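Local coordinates for extracellular solute-binding protein, family 1 (Bifidobacterium longum subsp. infantis, PDB 6FTH), which probably captures human milk oligosaccharides outside the cell and hands them to an ABC transporter for uptake, at residues A49-A54 with E363-Q368; V116-K121 with S410-D415; F296-D301 with D422-N427; V378-D381 with H385-V388; D391-A396 with N400-L405. All coordinates share one frame; numbering follows the deposited sequence.

Contact 1: A49-A54 with E363-Q368; sequences AKDLEA and EKYSVQ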
# COMPACT_ATOMS: atom_id res chain seq x y z
N ALA A 49 0.90 3.23 -26.71
CA ALA A 49 1.91 2.19 -26.83
C ALA A 49 2.42 2.07 -28.26
O ALA A 49 3.59 1.73 -28.49
CB ALA A 49 1.35 0.85 -26.35
N LYS A 50 1.54 2.33 -29.24
CA LYS A 50 1.98 2.40 -30.63
C LYS A 50 2.87 3.61 -30.86
O LYS A 50 3.92 3.50 -31.51
CB LYS A 50 0.74 2.45 -31.54
CG LYS A 50 -0.00 1.14 -31.65
CD LYS A 50 -0.90 1.11 -32.89
CE LYS A 50 -1.59 -0.24 -33.07
NZ LYS A 50 -0.69 -1.42 -32.90
N ASP A 51 2.48 4.76 -30.30
CA ASP A 51 3.32 5.95 -30.35
C ASP A 51 4.68 5.68 -29.72
O ASP A 51 5.72 6.09 -30.25
CB ASP A 51 2.65 7.11 -29.60
CG ASP A 51 1.38 7.61 -30.28
OD1 ASP A 51 1.09 7.18 -31.41
OD2 ASP A 51 0.68 8.45 -29.66
N LEU A 52 4.69 5.00 -28.56
CA LEU A 52 5.95 4.79 -27.86
C LEU A 52 6.91 3.98 -28.71
O LEU A 52 8.10 4.29 -28.80
CB LEU A 52 5.67 4.07 -26.54
CG LEU A 52 6.86 3.64 -25.68
CD1 LEU A 52 7.61 4.85 -25.20
CD2 LEU A 52 6.36 2.79 -24.50
N GLU A 53 6.39 2.91 -29.33
CA GLU A 53 7.20 2.06 -30.18
C GLU A 53 7.80 2.85 -31.33
O GLU A 53 8.99 2.72 -31.63
CB GLU A 53 6.35 0.91 -30.71
CG GLU A 53 7.14 -0.07 -31.53
CD GLU A 53 6.34 -1.32 -31.87
OE1 GLU A 53 5.09 -1.28 -31.77
OE2 GLU A 53 6.95 -2.34 -32.21
N ALA A 54 6.99 3.69 -31.98
CA ALA A 54 7.52 4.53 -33.06
C ALA A 54 8.60 5.46 -32.54
O ALA A 54 9.68 5.59 -33.14
CB ALA A 54 6.37 5.35 -33.65
N GLU A 363 7.11 12.88 -19.44
CA GLU A 363 5.76 13.28 -19.09
C GLU A 363 4.74 12.75 -20.09
O GLU A 363 3.69 12.24 -19.70
CB GLU A 363 5.70 14.81 -18.97
CG GLU A 363 4.36 15.37 -18.54
CD GLU A 363 4.38 16.87 -18.37
OE1 GLU A 363 5.44 17.36 -17.90
OE2 GLU A 363 3.37 17.55 -18.68
N LYS A 364 5.08 12.83 -21.39
CA LYS A 364 4.23 12.32 -22.47
C LYS A 364 3.74 10.90 -22.20
O LYS A 364 2.53 10.62 -22.29
CB LYS A 364 5.04 12.36 -23.77
CG LYS A 364 4.33 11.86 -25.01
CD LYS A 364 5.23 11.89 -26.27
CE LYS A 364 5.61 13.29 -26.71
NZ LYS A 364 6.38 13.27 -28.00
N TYR A 365 4.65 9.99 -21.84
CA TYR A 365 4.25 8.58 -21.69
C TYR A 365 3.87 8.22 -20.26
O TYR A 365 3.06 7.31 -20.06
CB TYR A 365 5.28 7.63 -22.30
CG TYR A 365 5.28 7.78 -23.80
CD1 TYR A 365 4.20 7.36 -24.53
CD2 TYR A 365 6.31 8.42 -24.46
CE1 TYR A 365 4.13 7.55 -25.91
CE2 TYR A 365 6.27 8.61 -25.84
CZ TYR A 365 5.17 8.17 -26.55
OH TYR A 365 5.10 8.37 -27.92
N SER A 366 4.38 8.92 -19.27
CA SER A 366 3.95 8.65 -17.90
C SER A 366 2.48 9.02 -17.72
O SER A 366 1.70 8.24 -17.15
CB SER A 366 4.83 9.41 -16.90
OG SER A 366 6.14 8.86 -16.80
N VAL A 367 2.07 10.17 -18.24
CA VAL A 367 0.67 10.57 -18.12
C VAL A 367 -0.23 9.62 -18.90
O VAL A 367 -1.28 9.21 -18.40
CB VAL A 367 0.46 12.04 -18.52
CG1 VAL A 367 -1.01 12.36 -18.56
CG2 VAL A 367 1.19 12.96 -17.54
N GLN A 368 0.19 9.23 -20.12
CA GLN A 368 -0.66 8.36 -20.93
C GLN A 368 -0.71 6.93 -20.37
O GLN A 368 -1.76 6.29 -20.43
CB GLN A 368 -0.21 8.38 -22.39
CG GLN A 368 -0.52 9.69 -23.08
CD GLN A 368 -0.21 9.62 -24.56
OE1 GLN A 368 -1.12 9.39 -25.38
NE2 GLN A 368 1.06 9.77 -24.92
O HOH W 1 -1.36 8.42 -27.84
O HOH W 2 2.02 9.85 -27.67
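Asp-51 OD2 is gripped by two waters that bridge it to Gln-368, one also weakly to Tyr-365, where helix 47-56 packs on helix 363-371 in one lobe of the periplasmic-binding-protein fold. Water 1 donates to OD2 (2.7 Å to Asp-51 OD2) and also to the amide oxygen of Gln-368. Water 2 donates to the same carboxylate oxygen and accepts from Gln-368 NE2 at 2.9 Å; its further bond to Tyr-365 OH is weak. Both ends of the Gln-368 amide are thus linked through the two waters to a single carboxylate oxygen, and NE2 also donates to Lys-364 O at 3.1 Å, approaching from above that carbonyl's plane. Asp-51 OD1 bonds Gln-47 of its own helix, and Tyr-365 OH bonds Asp-55 of helix 47-56.

Beside these waters lies an apolar patch. Leu-52 swings CG away from its backbone N (chi1 175°), which lays the side chain over one face of the Tyr-365 ring, while Lys-364 CG covers the opposite face. Leu-52 also packs on Leu-356, Leu-359 and Leu-360 of helix 350-360. Asp-51 CB meets the ring at its rim, 3.2 Å from Tyr-365 OH. Leu-52 CD1 sits 3.9 Å from the Tyr-365 centroid, only 13° off the ring normal.

Contact 2: V116-K121 with S410-D415; sequences VKQFFK and SGWIPD
Phe-119 of helix 114-122 and Trp-412, in the loop leading to strand 418-420, meet chiefly through aromatic stacking. The phenyl ring and the five-membered ring of the indole form an offset stack, with centroids 4.5 Å apart and planes 18° from parallel, and the two side chains slide past each other in opposite directions.

CH-pi contacts work both ways across this stack. Phe-119 CA stands 3.4 Å from the centroid of the six-membered ring of Trp-412, and in return Trp-412 CB lies 3.6 Å from the centroid of the Phe-119 ring; each is almost on the ring normal. The tryptophan torsion chi1 of 71° sets CG between its backbone N and carbonyl carbon, and the indole is thereby laid flat against the helix.

Apolar packing fills in the rest. Phe-119 CB is 3.5 Å from Trp-412 CE2, Gln-118 CG comes to 4.0 Å from Trp-412 CZ2, and Pro-414 CG covers the other indole face. Gln-118 spends its amide on Glu-122 of the same helix. An alanine in place of Trp-412 would probably strip the offset stack from Phe-119 and the ring from over its CA, opening a gap between the helix and Pro-414.

Phe-119 also packs on Pro-141 and Ser-143 of strand 140-143. Across the segments the union rests on dispersion and shape, while the indole N-H makes a weak bond to Tyr-361 O, which implies adhesion by flat overlap rather than by directed polar bonds.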
# COMPACT_ATOMS: atom_id res chain seq x y z
N VAL A 116 14.61 9.79 -16.10
CA VAL A 116 14.72 9.07 -14.83
C VAL A 116 15.61 9.84 -13.87
O VAL A 116 15.34 9.92 -12.68
CB VAL A 116 15.27 7.65 -15.06
CG1 VAL A 116 15.47 6.92 -13.73
CG2 VAL A 116 14.36 6.84 -15.98
N LYS A 117 16.70 10.42 -14.37
CA LYS A 117 17.52 11.28 -13.52
C LYS A 117 16.69 12.43 -12.96
O LYS A 117 16.85 12.82 -11.80
CB LYS A 117 18.71 11.84 -14.30
CG LYS A 117 19.84 10.87 -14.48
CD LYS A 117 21.15 11.59 -14.80
CE LYS A 117 21.10 12.28 -16.13
NZ LYS A 117 22.48 12.80 -16.45
N GLN A 118 15.82 13.01 -13.78
CA GLN A 118 14.99 14.11 -13.31
C GLN A 118 14.00 13.63 -12.25
O GLN A 118 13.78 14.31 -11.24
CB GLN A 118 14.26 14.74 -14.50
CG GLN A 118 13.51 15.98 -14.15
CD GLN A 118 14.43 17.13 -13.86
OE1 GLN A 118 15.57 17.16 -14.35
NE2 GLN A 118 13.97 18.07 -13.05
N PHE A 119 13.41 12.46 -12.48
CA PHE A 119 12.57 11.83 -11.46
C PHE A 119 13.32 11.77 -10.13
O PHE A 119 12.81 12.23 -9.10
CB PHE A 119 12.18 10.44 -11.98
CG PHE A 119 11.34 9.57 -11.05
CD1 PHE A 119 10.63 10.06 -9.97
CD2 PHE A 119 11.30 8.20 -11.28
CE1 PHE A 119 9.89 9.22 -9.15
CE2 PHE A 119 10.55 7.35 -10.48
CZ PHE A 119 9.85 7.87 -9.42
N PHE A 120 14.54 11.25 -10.16
CA PHE A 120 15.32 11.08 -8.93
C PHE A 120 15.76 12.40 -8.33
O PHE A 120 15.89 12.49 -7.10
CB PHE A 120 16.54 10.19 -9.22
CG PHE A 120 16.21 8.76 -9.53
CD1 PHE A 120 14.92 8.23 -9.36
CD2 PHE A 120 17.21 7.91 -9.98
CE1 PHE A 120 14.66 6.89 -9.62
CE2 PHE A 120 16.94 6.57 -10.24
CZ PHE A 120 15.67 6.07 -10.08
N LYS A 121 16.00 13.42 -9.15
CA LYS A 121 16.31 14.75 -8.63
C LYS A 121 15.14 15.32 -7.85
O LYS A 121 15.30 15.85 -6.75
CB LYS A 121 16.66 15.71 -9.77
CG LYS A 121 16.97 17.16 -9.28
CD LYS A 121 17.33 18.10 -10.44
CE LYS A 121 17.88 19.45 -9.94
NZ LYS A 121 16.96 20.13 -8.99
N SER A 410 4.75 2.29 -15.26
CA SER A 410 6.21 2.41 -15.17
C SER A 410 6.55 3.83 -15.61
O SER A 410 6.88 4.08 -16.77
CB SER A 410 6.88 1.40 -16.07
OG SER A 410 6.47 0.11 -15.72
N GLY A 411 6.52 4.76 -14.66
CA GLY A 411 6.73 6.16 -14.98
C GLY A 411 6.60 6.99 -13.72
O GLY A 411 6.58 6.46 -12.61
N TRP A 412 6.50 8.32 -13.91
CA TRP A 412 6.37 9.20 -12.77
C TRP A 412 5.55 10.43 -13.15
O TRP A 412 5.65 10.92 -14.28
CB TRP A 412 7.71 9.62 -12.16
CG TRP A 412 8.56 10.57 -12.97
CD1 TRP A 412 9.11 10.34 -14.20
CD2 TRP A 412 9.00 11.88 -12.57
NE1 TRP A 412 9.83 11.45 -14.61
CE2 TRP A 412 9.78 12.39 -13.62
CE3 TRP A 412 8.79 12.66 -11.43
CZ2 TRP A 412 10.38 13.64 -13.55
CZ3 TRP A 412 9.37 13.91 -11.36
CH2 TRP A 412 10.16 14.38 -12.42
N ILE A 413 4.75 10.89 -12.20
CA ILE A 413 3.96 12.12 -12.34
C ILE A 413 4.69 13.21 -11.59
O ILE A 413 4.67 13.21 -10.33
CB ILE A 413 2.52 11.95 -11.84
CG1 ILE A 413 1.80 10.75 -12.48
CG2 ILE A 413 1.73 13.24 -12.09
CD1 ILE A 413 1.67 10.78 -13.98
N PRO A 414 5.35 14.16 -12.27
CA PRO A 414 6.06 15.24 -11.56
C PRO A 414 5.10 16.15 -10.81
O PRO A 414 3.95 16.34 -11.21
CB PRO A 414 6.77 16.00 -12.69
CG PRO A 414 6.83 15.04 -13.85
CD PRO A 414 5.55 14.25 -13.73
N ASP A 415 5.60 16.77 -9.73
CA ASP A 415 4.77 17.69 -8.95
C ASP A 415 4.30 18.91 -9.76
O ASP A 415 3.25 19.50 -9.44
CB ASP A 415 5.53 18.17 -7.73
CG ASP A 415 5.66 17.13 -6.64
OD1 ASP A 415 5.22 15.95 -6.80
OD2 ASP A 415 6.23 17.49 -5.57

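Contact 3: F296-D301 with D422-N427; sequences FGWSQD and DVDGDN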
# COMPACT_ATOMS: atom_id res chain seq x y z
N PHE A 296 -12.11 0.59 8.68
CA PHE A 296 -10.86 1.08 8.11
C PHE A 296 -10.88 0.90 6.60
O PHE A 296 -11.40 -0.10 6.09
CB PHE A 296 -9.66 0.34 8.71
CG PHE A 296 -9.51 0.52 10.19
CD1 PHE A 296 -9.05 1.71 10.72
CD2 PHE A 296 -9.80 -0.51 11.06
CE1 PHE A 296 -8.91 1.86 12.09
CE2 PHE A 296 -9.66 -0.37 12.43
CZ PHE A 296 -9.20 0.80 12.95
N GLY A 297 -10.30 1.86 5.88
CA GLY A 297 -10.31 1.74 4.44
C GLY A 297 -9.48 2.80 3.76
O GLY A 297 -8.71 3.54 4.39
N TRP A 298 -9.65 2.88 2.43
CA TRP A 298 -8.88 3.72 1.52
C TRP A 298 -9.52 5.08 1.31
O TRP A 298 -8.85 6.11 1.43
CB TRP A 298 -8.80 2.99 0.17
CG TRP A 298 -8.22 3.75 -0.98
CD1 TRP A 298 -8.91 4.42 -1.95
CD2 TRP A 298 -6.84 3.89 -1.30
NE1 TRP A 298 -8.04 4.98 -2.86
CE2 TRP A 298 -6.76 4.67 -2.48
CE3 TRP A 298 -5.66 3.44 -0.71
CZ2 TRP A 298 -5.55 4.97 -3.09
CZ3 TRP A 298 -4.45 3.76 -1.33
CH2 TRP A 298 -4.41 4.52 -2.49
N SER A 299 -10.82 5.11 0.98
CA SER A 299 -11.56 6.35 0.79
C SER A 299 -13.04 6.07 1.05
O SER A 299 -13.47 4.92 0.98
CB SER A 299 -11.39 6.91 -0.63
OG SER A 299 -12.09 6.09 -1.54
N GLN A 300 -13.79 7.12 1.36
CA GLN A 300 -15.22 6.92 1.59
C GLN A 300 -15.89 6.33 0.36
O GLN A 300 -16.73 5.43 0.48
CB GLN A 300 -15.91 8.19 2.05
CG GLN A 300 -15.34 8.76 3.32
CD GLN A 300 -14.35 9.86 3.03
OE1 GLN A 300 -13.28 9.62 2.46
NE2 GLN A 300 -14.69 11.09 3.41
N ASP A 301 -15.50 6.77 -0.83
CA ASP A 301 -16.12 6.20 -2.03
C ASP A 301 -15.83 4.72 -2.15
O ASP A 301 -16.72 3.92 -2.44
CB ASP A 301 -15.66 6.94 -3.29
CG ASP A 301 -16.40 6.45 -4.53
OD1 ASP A 301 -17.54 6.91 -4.76
OD2 ASP A 301 -15.87 5.57 -5.23
N ASP A 422 -8.73 12.93 -11.76
CA ASP A 422 -8.25 11.66 -11.21
C ASP A 422 -9.01 11.52 -9.91
O ASP A 422 -8.58 11.97 -8.85
CB ASP A 422 -6.75 11.66 -10.96
CG ASP A 422 -6.30 10.43 -10.23
OD1 ASP A 422 -7.12 9.50 -10.03
OD2 ASP A 422 -5.10 10.36 -9.88
N VAL A 423 -10.20 10.93 -10.01
CA VAL A 423 -11.12 10.92 -8.87
C VAL A 423 -10.55 10.10 -7.71
O VAL A 423 -10.76 10.45 -6.53
CB VAL A 423 -12.48 10.38 -9.36
CG1 VAL A 423 -13.42 10.11 -8.23
CG2 VAL A 423 -13.10 11.39 -10.34
N ASP A 424 -9.85 9.01 -8.02
CA ASP A 424 -9.25 8.22 -6.94
C ASP A 424 -8.22 9.05 -6.18
O ASP A 424 -8.21 9.07 -4.95
CB ASP A 424 -8.65 6.93 -7.49
CG ASP A 424 -8.29 5.93 -6.37
OD1 ASP A 424 -9.10 5.81 -5.42
OD2 ASP A 424 -7.21 5.30 -6.45
N GLY A 425 -7.35 9.77 -6.90
CA GLY A 425 -6.39 10.63 -6.23
C GLY A 425 -7.04 11.74 -5.43
O GLY A 425 -6.62 12.05 -4.30
N ASP A 426 -8.08 12.37 -5.99
CA ASP A 426 -8.80 13.42 -5.27
C ASP A 426 -9.39 12.85 -3.98
O ASP A 426 -9.33 13.49 -2.92
CB ASP A 426 -9.93 13.98 -6.13
CG ASP A 426 -9.45 14.73 -7.36
OD1 ASP A 426 -8.25 15.08 -7.50
OD2 ASP A 426 -10.35 14.98 -8.20
N ASN A 427 -9.99 11.66 -4.07
CA ASN A 427 -10.60 11.02 -2.92
C ASN A 427 -9.56 10.71 -1.85
O ASN A 427 -9.78 10.97 -0.67
CB ASN A 427 -11.30 9.74 -3.34
CG ASN A 427 -12.60 9.99 -4.12
OD1 ASN A 427 -13.17 11.08 -4.08
ND2 ASN A 427 -13.06 8.98 -4.79
O HOH W 3 -11.49 6.38 -4.24
O HOH W 4 -12.41 10.88 0.15
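Trp-298 and Asp-424 cross at about a right angle, the indole presenting its N-H edge to the carboxylate. The Trp-298 NE1 to Asp-424 OD1 bond is 2.9 Å long, with an angle of 155° at the hydrogen, and it reaches the oxygen on its syn side, somewhat out of the carboxylate plane. Ring and carboxylate planes are turned 25° against each other. The tryptophan holds CG anti to its backbone N (chi1 172°), which carries the indole out to the acid.

The same oxygen takes a second donor: water 3 gives it a bond of 2.7 Å to Asp-424 OD1. That water accepts from Asn-427 ND2 and also bonds Ser-299 OG, and it lies in the plane of the indole at its edge. Both segments contain a helix start. Ser-299 is the N-cap of helix 300-304, its hydroxyl bonded to Ala-302 N, and Asp-422 is the N-cap of helix 423-432, OD1 accepting from Gly-425 N at 3.2 Å. The first helix follows strand 292-297 of the sheet that also holds strand 154-158; the second follows strand 418-420.

Asn-427, one turn into helix 423-432, turns its side chain toward the other segment. Its CB lies 3.9 Å from Ser-299 CB, and its ND2 comes to 3.6 Å from Asp-301 CB. Asp-301 itself pairs with Lys-308. Water 4 bridges Gln-300 OE1 and the backbone O of Asn-427, at 2.8 Å from Gln-300 OE1.

Contact 4: V378-D381 with H385-V388; sequences VTDD and HYTV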
# COMPACT_ATOMS: atom_id res chain seq x y z
N VAL A 378 -8.14 11.36 -21.67
CA VAL A 378 -7.43 12.48 -21.07
C VAL A 378 -7.08 13.48 -22.16
O VAL A 378 -6.69 13.11 -23.27
CB VAL A 378 -6.17 12.01 -20.30
CG1 VAL A 378 -5.23 11.28 -21.21
CG2 VAL A 378 -5.46 13.20 -19.63
N THR A 379 -7.26 14.76 -21.84
CA THR A 379 -6.94 15.86 -22.73
C THR A 379 -5.67 16.55 -22.23
O THR A 379 -5.56 16.85 -21.04
CB THR A 379 -8.10 16.85 -22.76
OG1 THR A 379 -9.24 16.22 -23.35
CG2 THR A 379 -7.75 18.08 -23.58
N ASP A 380 -4.73 16.77 -23.14
CA ASP A 380 -3.55 17.59 -22.86
C ASP A 380 -3.93 19.05 -23.06
O ASP A 380 -4.13 19.50 -24.19
CB ASP A 380 -2.42 17.18 -23.80
CG ASP A 380 -1.14 17.98 -23.57
OD1 ASP A 380 -1.13 18.91 -22.74
OD2 ASP A 380 -0.12 17.66 -24.21
N ASP A 381 -4.08 19.78 -21.96
CA ASP A 381 -4.55 21.16 -22.00
C ASP A 381 -3.42 22.16 -22.22
O ASP A 381 -3.70 23.36 -22.37
CB ASP A 381 -5.25 21.50 -20.69
CG ASP A 381 -6.42 20.57 -20.38
OD1 ASP A 381 -7.27 20.35 -21.27
OD2 ASP A 381 -6.50 20.06 -19.22
N HIS A 385 -1.02 20.69 -17.63
CA HIS A 385 -2.35 20.42 -17.09
C HIS A 385 -3.06 19.41 -17.98
O HIS A 385 -2.98 19.47 -19.21
CB HIS A 385 -3.18 21.71 -17.00
CG HIS A 385 -4.47 21.53 -16.26
ND1 HIS A 385 -5.58 20.93 -16.83
CD2 HIS A 385 -4.83 21.82 -14.99
CE1 HIS A 385 -6.56 20.88 -15.95
NE2 HIS A 385 -6.13 21.41 -14.82
N TYR A 386 -3.74 18.46 -17.34
CA TYR A 386 -4.43 17.38 -18.03
C TYR A 386 -5.81 17.24 -17.42
O TYR A 386 -5.97 17.40 -16.21
CB TYR A 386 -3.67 16.06 -17.91
CG TYR A 386 -2.29 16.18 -18.49
CD1 TYR A 386 -2.06 15.95 -19.84
CD2 TYR A 386 -1.23 16.60 -17.71
CE1 TYR A 386 -0.82 16.10 -20.39
CE2 TYR A 386 0.04 16.74 -18.24
CZ TYR A 386 0.24 16.49 -19.59
OH TYR A 386 1.48 16.63 -20.17
N THR A 387 -6.81 16.93 -18.25
CA THR A 387 -8.18 16.73 -17.80
C THR A 387 -8.69 15.36 -18.21
O THR A 387 -8.63 14.98 -19.38
CB THR A 387 -9.11 17.81 -18.36
OG1 THR A 387 -8.64 19.10 -17.95
CG2 THR A 387 -10.53 17.59 -17.87
N VAL A 388 -9.19 14.63 -17.23
CA VAL A 388 -9.76 13.31 -17.43
C VAL A 388 -11.27 13.44 -17.63
O VAL A 388 -11.96 14.16 -16.89
CB VAL A 388 -9.46 12.40 -16.22
CG1 VAL A 388 -10.11 11.01 -16.40
CG2 VAL A 388 -7.97 12.27 -16.02
O HOH W 5 -10.63 14.61 -21.45
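The imidazole of His-385 has polar oxygens in its plane at the edge: Asp-381 OD2 and, more distantly, Thr-387 OG1. The phenol ring of Tyr-386 is met obliquely by Val-378 CG2, Thr-379 O and Asp-380 OD1, the last 3.7 Å from Tyr-386 CE1. Asp-380 OD1 accepts from the backbone N of Gly-382. Asp-380 and Tyr-386 lie side by side and point the same way, with carboxylate and ring planes 35° apart.

These groups decorate a beta hairpin of strands 378-382 and 385-388, whose short axes run at 155° to one another. Thr-379 and Thr-387 form the hydrogen-bonded pair, joined by Thr-379 N to Thr-387 O (2.8 Å) and by Thr-387 N to Thr-379 O (3.1 Å). Near the turn, Asp-381 N donates to His-385 O at 3.0 Å. Val-378 with Val-388, and Asp-380 with Tyr-386, are the non-hydrogen-bonded pairs. Their side chains share one sheet face, where the valines and Tyr-386 pack on helix 363-371 and Tyr-386 OH bonds Glu-363.

The face of the threonines is more polar. Water 5 links Thr-379 OG1 to Thr-387 O. Asp-381 places CG beside its backbone N (chi1 -57°), bringing OD2 to two donors: Thr-387 OG1 on the syn side and His-385 ND1 on the anti side, each 2.7 Å from Asp-381 OD2. The carboxylate thus fixes the rotation of the imidazole and of the hydroxyl together, and its negative charge would be expected to favour a protonated histidine.

Contact 5: D391-A396 with N400-L405; sequences DKYTKA and NLFPGL
Tyr-393 and Phe-402 both extend CG anti to the backbone N (chi1 -180° and -168°), and this carries the two rings toward each other from helix 390-398 and the loop that follows it. The result is an edge-to-face (T-shaped) pair: the edge of Phe-402 points into the face of Tyr-393, with centroids 4.8 Å apart and planes at 65°. Phe-402 CE1 is the touching corner, 3.3 Å from Tyr-393 CE2. Ala-396, one turn on, adds its methyl, 4.1 Å from Pro-403 CD.

Helix 390-398 ends in a Schellman motif. Asn-400 has positive phi, and Leu-401 N donates to Ala-396 O at 2.9 Å, tying the loop to the last turn of the helix. A serine in place of Tyr-393 would probably leave the Phe-402 edge without its facing ring and open a gap between the helix and Phe-402.

Val-388, at the end of strand 385-388, packs on Tyr-393. Backbone bonds to Ala-39 and Asp-41 hold Phe-402, and Pro-403 O accepts from Trp-48 of helix 47-56. Leu-405 then bonds the backbone of Gln-369, so the loop runs on against helix 363-371.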
# COMPACT_ATOMS: atom_id res chain seq x y z
N ASP A 391 -16.47 10.22 -16.44
CA ASP A 391 -17.46 9.18 -16.72
C ASP A 391 -16.92 8.18 -17.72
O ASP A 391 -17.21 6.98 -17.62
CB ASP A 391 -18.75 9.81 -17.23
CG ASP A 391 -19.48 10.59 -16.17
OD1 ASP A 391 -19.19 10.38 -14.97
OD2 ASP A 391 -20.35 11.41 -16.54
N LYS A 392 -16.16 8.65 -18.69
CA LYS A 392 -15.59 7.76 -19.70
C LYS A 392 -14.53 6.85 -19.08
O LYS A 392 -14.43 5.66 -19.43
CB LYS A 392 -14.98 8.58 -20.82
CG LYS A 392 -14.65 7.76 -22.07
CD LYS A 392 -14.25 8.66 -23.23
CE LYS A 392 -13.79 7.87 -24.45
NZ LYS A 392 -13.25 8.78 -25.53
N TYR A 393 -13.75 7.39 -18.15
CA TYR A 393 -12.75 6.60 -17.43
C TYR A 393 -13.41 5.46 -16.67
O TYR A 393 -12.99 4.30 -16.76
CB TYR A 393 -12.01 7.55 -16.48
CG TYR A 393 -10.92 6.97 -15.63
CD1 TYR A 393 -11.21 6.09 -14.60
CD2 TYR A 393 -9.59 7.36 -15.82
CE1 TYR A 393 -10.20 5.58 -13.81
CE2 TYR A 393 -8.58 6.85 -15.03
CZ TYR A 393 -8.90 5.97 -14.02
OH TYR A 393 -7.92 5.44 -13.22
N THR A 394 -14.45 5.76 -15.88
CA THR A 394 -15.11 4.70 -15.11
C THR A 394 -15.74 3.66 -16.02
O THR A 394 -15.70 2.46 -15.72
CB THR A 394 -16.13 5.30 -14.16
OG1 THR A 394 -17.07 6.07 -14.89
CG2 THR A 394 -15.46 6.20 -13.16
N LYS A 395 -16.31 4.09 -17.14
CA LYS A 395 -16.86 3.12 -18.08
C LYS A 395 -15.76 2.22 -18.64
O LYS A 395 -15.96 1.01 -18.77
CB LYS A 395 -17.64 3.82 -19.19
CG LYS A 395 -18.28 2.83 -20.16
CD LYS A 395 -19.23 3.48 -21.11
CE LYS A 395 -20.00 2.40 -21.89
NZ LYS A 395 -19.10 1.57 -22.72
N ALA A 396 -14.60 2.78 -18.98
CA ALA A 396 -13.52 1.95 -19.52
C ALA A 396 -13.09 0.90 -18.50
O ALA A 396 -12.85 -0.27 -18.84
CB ALA A 396 -12.34 2.83 -19.92
N ASN A 400 -13.61 -3.39 -18.53
CA ASN A 400 -12.33 -4.10 -18.50
C ASN A 400 -11.46 -3.76 -19.71
O ASN A 400 -10.69 -4.59 -20.21
CB ASN A 400 -12.54 -5.61 -18.34
CG ASN A 400 -13.08 -5.96 -16.97
OD1 ASN A 400 -12.57 -5.48 -15.95
ND2 ASN A 400 -14.13 -6.76 -16.93
N LEU A 401 -11.56 -2.52 -20.17
CA LEU A 401 -10.86 -2.05 -21.35
C LEU A 401 -10.12 -0.76 -21.06
O LEU A 401 -10.02 0.13 -21.91
CB LEU A 401 -11.83 -1.86 -22.52
CG LEU A 401 -12.45 -3.16 -23.05
CD1 LEU A 401 -13.61 -2.83 -24.00
CD2 LEU A 401 -11.39 -3.97 -23.76
N PHE A 402 -9.55 -0.64 -19.86
CA PHE A 402 -8.83 0.59 -19.54
C PHE A 402 -7.66 0.75 -20.50
O PHE A 402 -6.86 -0.17 -20.65
CB PHE A 402 -8.33 0.62 -18.10
CG PHE A 402 -7.86 1.98 -17.69
CD1 PHE A 402 -8.78 3.00 -17.45
CD2 PHE A 402 -6.51 2.27 -17.58
CE1 PHE A 402 -8.36 4.27 -17.09
CE2 PHE A 402 -6.09 3.55 -17.23
CZ PHE A 402 -7.02 4.55 -16.99
N PRO A 403 -7.52 1.93 -21.18
CA PRO A 403 -6.49 2.09 -22.22
C PRO A 403 -5.16 2.59 -21.67
O PRO A 403 -4.46 3.39 -22.32
CB PRO A 403 -7.12 3.11 -23.16
CG PRO A 403 -7.84 4.03 -22.19
CD PRO A 403 -8.43 3.09 -21.14
N GLY A 404 -4.78 2.06 -20.53
CA GLY A 404 -3.48 2.33 -19.96
C GLY A 404 -3.15 1.30 -18.91
O GLY A 404 -3.86 0.31 -18.73
N LEU A 405 -2.05 1.54 -18.22
CA LEU A 405 -1.61 0.65 -17.15
C LEU A 405 -2.07 1.11 -15.78
O LEU A 405 -2.00 0.33 -14.82
CB LEU A 405 -0.08 0.56 -17.17
CG LEU A 405 0.54 0.16 -18.53
CD1 LEU A 405 2.03 0.04 -18.45
CD2 LEU A 405 -0.06 -1.15 -19.03

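Contacts 1 and 2 are buried, contacts 4 and 5 partly so, and contact 3 lies at the surface. Helix 363-371 links contacts 1, 2 and 4: it forms one side of contact 1, its Ser-366 OG probably bonds Trp-412 N of contact 2, and its Glu-363 probably bonds Tyr-386 of contact 4. Contact 4 passes on to contact 5 through Val-388 against Tyr-393. Chemistry follows place. Contact 2 is almost wholly aromatic, and contact 5 combines a ring pair with a helix-ending backbone bond. Contact 1 makes its polar link across the segments through water alone, contact 3 adds waters to a direct indole-carboxylate bond, and contact 4 is held mainly by direct backbone and side-chain bonds.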